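MGS-M5 (Unidentified, PDB 4Q3N) probably catalyses the NAD-dependent interconversion of pyruvate and L-lactate, as a lactate dehydrogenase built on a Rossmann-fold cofactor domain. Local coordinates at residues G190-I194 / A195-D199; I204-E207 / D208-H211. All coordinates share one frame; numbering follows the deposited sequence.

In the fold
Contact 1 precedes contact 2 along the chain, and both belong to the alpha/beta C-terminal domain, on the same side of the chain's centre, with their own centres about 13 Å apart. Contact 1 runs from strand 192-193 into helix 194-200; contact 2 forms the entry to the next helix, 206-227. A sodium ion ties the two together by taking main-chain oxygens from Ile198, Ile204 and the intervening Met201, so that it bridges the turn between the helices. The helices also pack directly, with Ile198 CD1 lying 3.6 Å from Leu209 CD1. Contact 1 faces a second subunit, whereas no other chain of the assembly touches contact 2.

Contact 1: G190-I194 / A195-D199; sequences GAKPI and ADVID. With NA (sodium ion), chain B; ACT (acetate ion), chain E.
Pro193 holds the N-cap position of helix 194-200, and its carbonyl oxygen accepts the N-H of Val197 at 3.1 Å from Val197 N to Pro193 O, with the donor in the carbonyl plane. The N-H of Asp196 adds a weak bond to the same oxygen. One residue on, the N-H of Ile198 points almost straight (176°) at Ile194 O, 2.9 Å from Ile198 N, which completes the first helical turn. Lys192 is the last-but-one residue before this turn, on strand 192-193, the outermost strand within this chain of the four-stranded antiparallel sheet in the C-terminal alpha/beta domain; the chain thus passes directly from sheet to helix. With CG anti to the backbone N (chi1 176°) and the rest extended, the lysine passes obliquely over the side chains of Asp196 and Val197. Its CG rests 3.6 Å from Val197 CG2, its CE 3.7 Å from Asp196 CB, and NZ reaches a bound acetate oxygen (ACT O) at 2.8 Å. Lys287 of the second subunit supplies a backbone oxygen to the same NZ, and His284 of that subunit holds the acetate too, which puts this lysine at a subunit interface. The carboxylate of Asp196 instead lies across the Pro193 ring, its OD2 3.5 Å from Pro193 CD. Farther along the helix, Ile198 O binds the sodium ion at 2.3 Å, together with Met201, Ile204 and three waters.

Contact 2: I204-E207 / D208-H211; sequences ISFE and DLEH. With NA (sodium ion), chain B.
Asp208 turns its carboxylate back against the start of its own helix, where OD2 accepts the N-H of Ser205 at 2.7 Å from Ser205 N. The aspartate CG stands beside its own backbone N (chi1 -62°), which directs the side chain toward the preceding residues. The donor meets OD2 from above the carboxylate plane, 39° out of it. In exchange, Ser205 O takes the N-H of Asp208, 3.0 Å from Asp208 N. Because that N-H goes to the serine carbonyl instead of the serine hydroxyl, only the aspartate half of a capping box is present. The side chains of Ile204 and Asp208 cross at a slant, Asp208 OD2 lying 3.4 Å from Ile204 CA and 3.9 Å from Ile204 CG1. A carboxylate at the N-terminal end of a helix would probably be stabilised in its ionised form by the helix dipole.

Phe206 and Leu209 form the second pair. Leu209 CB sits 3.3 Å from Phe206 O, the same oxygen that accepts the N-H of Leu209, and Leu209 CD1 lies 4.3 Å from Phe206 CD1, oblique to the ring. The leucine is buried, while Phe206 is exposed in the assembly and meets a crystal neighbour. Ile204 O binds the sodium ion at 2.3 Å, just before the chain turns into helix 206-227. This helix start packs against two others: Ile204 and Asp208 rest on Tyr160 of helix 147-161, while on helix 194-200 Ile204 leans on Val197 and Leu209 on Ile198.

Contact 1: G190-I194 / A195-D199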
loop_
_atom_site.group_PDB
_atom_site.type_symbol
_atom_site.label_atom_id
_atom_site.label_comp_id
_atom_site.label_asym_id
_atom_site.label_seq_id
_atom_site.Cartn_x
_atom_site.Cartn_y
_atom_site.Cartn_z
ATOM N N GLY A 190 21.767 2.234 -9.288
ATOM C CA GLY A 190 21.915 2.984 -8.049
ATOM C C GLY A 190 22.457 4.338 -8.489
ATOM O O GLY A 190 21.824 5.051 -9.265
ATOM N N ALA A 191 23.665 4.669 -8.074
ATOM C CA ALA A 191 24.260 5.925 -8.534
ATOM C C ALA A 191 25.463 5.643 -9.453
ATOM O O ALA A 191 26.157 6.547 -9.874
ATOM C CB ALA A 191 24.685 6.752 -7.340
ATOM N N LYS A 192 25.722 4.376 -9.702
ATOM C CA LYS A 192 26.949 3.924 -10.352
ATOM C C LYS A 192 26.809 3.795 -11.876
ATOM O O LYS A 192 25.969 3.042 -12.340
ATOM C CB LYS A 192 27.340 2.569 -9.754
ATOM C CG LYS A 192 28.541 1.885 -10.375
ATOM C CD LYS A 192 29.082 0.751 -9.483
ATOM C CE LYS A 192 30.344 0.122 -10.100
ATOM N NZ LYS A 192 30.763 -1.108 -9.341
ATOM N N PRO A 193 27.635 4.521 -12.663
ATOM C CA PRO A 193 27.497 4.440 -14.134
ATOM C C PRO A 193 27.582 3.002 -14.639
ATOM O O PRO A 193 28.365 2.186 -14.106
ATOM C CB PRO A 193 28.688 5.264 -14.649
ATOM C CG PRO A 193 29.002 6.234 -13.500
ATOM C CD PRO A 193 28.734 5.416 -12.257
ATOM N N ILE A 194 26.807 2.680 -15.675
ATOM C CA ILE A 194 26.790 1.317 -16.189
ATOM C C ILE A 194 28.162 0.850 -16.658
ATOM O O ILE A 194 28.470 -0.355 -16.603
ATOM C CB ILE A 194 25.774 1.163 -17.379
ATOM C CG1 ILE A 194 25.537 -0.304 -17.719
ATOM C CG2 ILE A 194 26.295 1.855 -18.655
ATOM C CD1 ILE A 194 24.873 -1.075 -16.637
ATOM N N ALA A 195 28.988 1.760 -17.175
ATOM C CA ALA A 195 30.310 1.315 -17.658
ATOM C C ALA A 195 31.114 0.778 -16.481
ATOM O O ALA A 195 31.872 -0.190 -16.603
ATOM C CB ALA A 195 31.078 2.464 -18.351
ATOM N N ASP A 196 30.961 1.433 -15.328
ATOM C CA ASP A 196 31.666 0.982 -14.120
ATOM C C ASP A 196 31.114 -0.350 -13.626
ATOM O O ASP A 196 31.856 -1.182 -13.126
ATOM C CB ASP A 196 31.563 2.018 -12.999
ATOM C CG ASP A 196 32.237 3.323 -13.345
ATOM O OD1 ASP A 196 32.972 3.367 -14.351
ATOM O OD2 ASP A 196 32.043 4.299 -12.581
ATOM N N VAL A 197 29.811 -0.534 -13.752
ATOM C CA VAL A 197 29.169 -1.808 -13.375
ATOM C C VAL A 197 29.736 -2.933 -14.207
ATOM O O VAL A 197 30.177 -3.942 -13.671
ATOM C CB VAL A 197 27.659 -1.743 -13.516
ATOM C CG1 VAL A 197 27.055 -3.099 -13.225
ATOM C CG2 VAL A 197 27.085 -0.680 -12.493
ATOM N N ILE A 198 29.791 -2.731 -15.518
ATOM C CA ILE A 198 30.443 -3.704 -16.422
ATOM C C ILE A 198 31.859 -4.034 -16.027
ATOM O O ILE A 198 32.281 -5.196 -16.023
ATOM C CB ILE A 198 30.424 -3.160 -17.859
ATOM C CG1 ILE A 198 28.967 -3.085 -18.318
ATOM C CG2 ILE A 198 31.257 -4.033 -18.795
ATOM C CD1 ILE A 198 28.796 -2.542 -19.714
ATOM N N ASP A 199 32.634 -3.015 -15.678
ATOM C CA ASP A 199 34.018 -3.311 -15.274
ATOM C C ASP A 199 34.101 -4.104 -13.987
ATOM O O ASP A 199 35.033 -4.857 -13.792
ATOM C CB ASP A 199 34.838 -2.031 -15.109
ATOM C CG ASP A 199 35.198 -1.398 -16.434
ATOM O OD1 ASP A 199 35.123 -2.097 -17.475
ATOM O OD2 ASP A 199 35.541 -0.199 -16.431
HETATM NA NA NA B . 31.850 -7.361 -16.761
HETATM C C ACT E . 27.605 -3.255 -8.568
HETATM O O ACT E . 28.333 -2.563 -9.341
HETATM O OXT ACT E . 28.203 -3.994 -7.739
HETATM C CH3 ACT E . 26.105 -3.266 -8.632
HETATM O O HOH W 1 34.094 -8.008 -15.439
HETATM O O HOH W 2 33.267 -7.002 -18.586
HETATM O O HOH W 3 32.034 -9.558 -17.776
#

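Contact 2: I204-E207 / D208-H211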
loop_
_atom_site.group_PDB
_atom_site.type_symbol
_atom_site.label_atom_id
_atom_site.label_comp_id
_atom_site.label_asym_id
_atom_site.label_seq_id
_atom_site.Cartn_x
_atom_site.Cartn_y
_atom_site.Cartn_z
ATOM N N ILE A 204 28.026 -9.040 -16.111
ATOM C CA ILE A 204 27.551 -8.275 -17.268
ATOM C C ILE A 204 28.742 -7.729 -18.069
ATOM O O ILE A 204 29.724 -7.239 -17.513
ATOM C CB ILE A 204 26.575 -7.147 -16.868
ATOM C CG1 ILE A 204 25.861 -6.579 -18.099
ATOM C CG2 ILE A 204 27.257 -6.041 -16.001
ATOM C CD1 ILE A 204 24.504 -5.871 -17.743
ATOM N N SER A 205 28.662 -7.897 -19.392
ATOM C CA SER A 205 29.742 -7.479 -20.280
ATOM C C SER A 205 29.206 -6.570 -21.383
ATOM O O SER A 205 27.996 -6.457 -21.582
ATOM C CB SER A 205 30.449 -8.696 -20.920
ATOM O OG SER A 205 30.983 -9.589 -19.959
ATOM N N PHE A 206 30.118 -5.938 -22.116
ATOM C CA PHE A 206 29.742 -5.127 -23.279
ATOM C C PHE A 206 28.859 -5.910 -24.264
ATOM O O PHE A 206 27.888 -5.372 -24.775
ATOM C CB PHE A 206 31.008 -4.602 -23.961
ATOM C CG PHE A 206 30.752 -3.578 -25.025
ATOM C CD1 PHE A 206 30.566 -2.232 -24.689
ATOM C CD2 PHE A 206 30.731 -3.946 -26.383
ATOM C CE1 PHE A 206 30.334 -1.264 -25.701
ATOM C CE2 PHE A 206 30.503 -2.997 -27.394
ATOM C CZ PHE A 206 30.305 -1.659 -27.065
ATOM N N GLU A 207 29.151 -7.195 -24.499
ATOM C CA GLU A 207 28.368 -7.997 -25.458
ATOM C C GLU A 207 26.940 -8.166 -25.033
ATOM O O GLU A 207 26.043 -8.316 -25.872
ATOM C CB GLU A 207 28.974 -9.393 -25.651
ATOM C CG GLU A 207 30.342 -9.385 -26.314
ATOM C CD GLU A 207 31.446 -8.851 -25.400
ATOM O OE1 GLU A 207 31.494 -9.245 -24.207
ATOM O OE2 GLU A 207 32.269 -8.034 -25.882
ATOM N N ASP A 208 26.715 -8.152 -23.722
ATOM C CA ASP A 208 25.372 -8.364 -23.230
ATOM C C ASP A 208 24.481 -7.186 -23.604
ATOM O O ASP A 208 23.255 -7.325 -23.688
ATOM C CB ASP A 208 25.386 -8.564 -21.685
ATOM C CG ASP A 208 26.186 -9.777 -21.282
ATOM O OD1 ASP A 208 26.200 -10.792 -22.060
ATOM O OD2 ASP A 208 26.831 -9.710 -20.219
ATOM N N LEU A 209 25.095 -6.013 -23.780
ATOM C CA LEU A 209 24.331 -4.790 -23.972
ATOM C C LEU A 209 23.578 -4.853 -25.300
ATOM O O LEU A 209 22.415 -4.513 -25.371
ATOM C CB LEU A 209 25.239 -3.551 -23.961
ATOM C CG LEU A 209 25.968 -3.272 -22.631
ATOM C CD1 LEU A 209 26.747 -1.940 -22.674
ATOM C CD2 LEU A 209 25.004 -3.339 -21.469
ATOM N N GLU A 210 24.268 -5.275 -26.354
ATOM C CA GLU A 210 23.640 -5.361 -27.668
ATOM C C GLU A 210 22.553 -6.416 -27.611
ATOM O O GLU A 210 21.455 -6.204 -28.140
ATOM C CB GLU A 210 24.682 -5.667 -28.762
ATOM C CG GLU A 210 24.153 -5.666 -30.228
ATOM C CD GLU A 210 23.606 -4.312 -30.704
ATOM O OE1 GLU A 210 23.875 -3.259 -30.073
ATOM O OE2 GLU A 210 22.889 -4.305 -31.727
ATOM N N HIS A 211 22.811 -7.515 -26.902
ATOM C CA HIS A 211 21.789 -8.547 -26.757
ATOM C C HIS A 211 20.543 -8.006 -26.077
ATOM O O HIS A 211 19.420 -8.267 -26.493
ATOM C CB HIS A 211 22.295 -9.718 -25.947
ATOM C CG HIS A 211 21.249 -10.758 -25.744
ATOM N ND1 HIS A 211 20.599 -10.945 -24.548
ATOM C CD2 HIS A 211 20.701 -11.641 -26.603
ATOM C CE1 HIS A 211 19.713 -11.914 -24.672
ATOM N NE2 HIS A 211 19.749 -12.348 -25.916
HETATM NA NA NA B . 31.850 -7.361 -16.761
HETATM O O HOH W 3 32.034 -9.558 -17.776
HETATM O O HOH W 4 27.304 -4.610 -27.063
HETATM O O HOH W 1 34.094 -8.008 -15.439
HETATM O O HOH W 2 33.267 -7.002 -18.586
#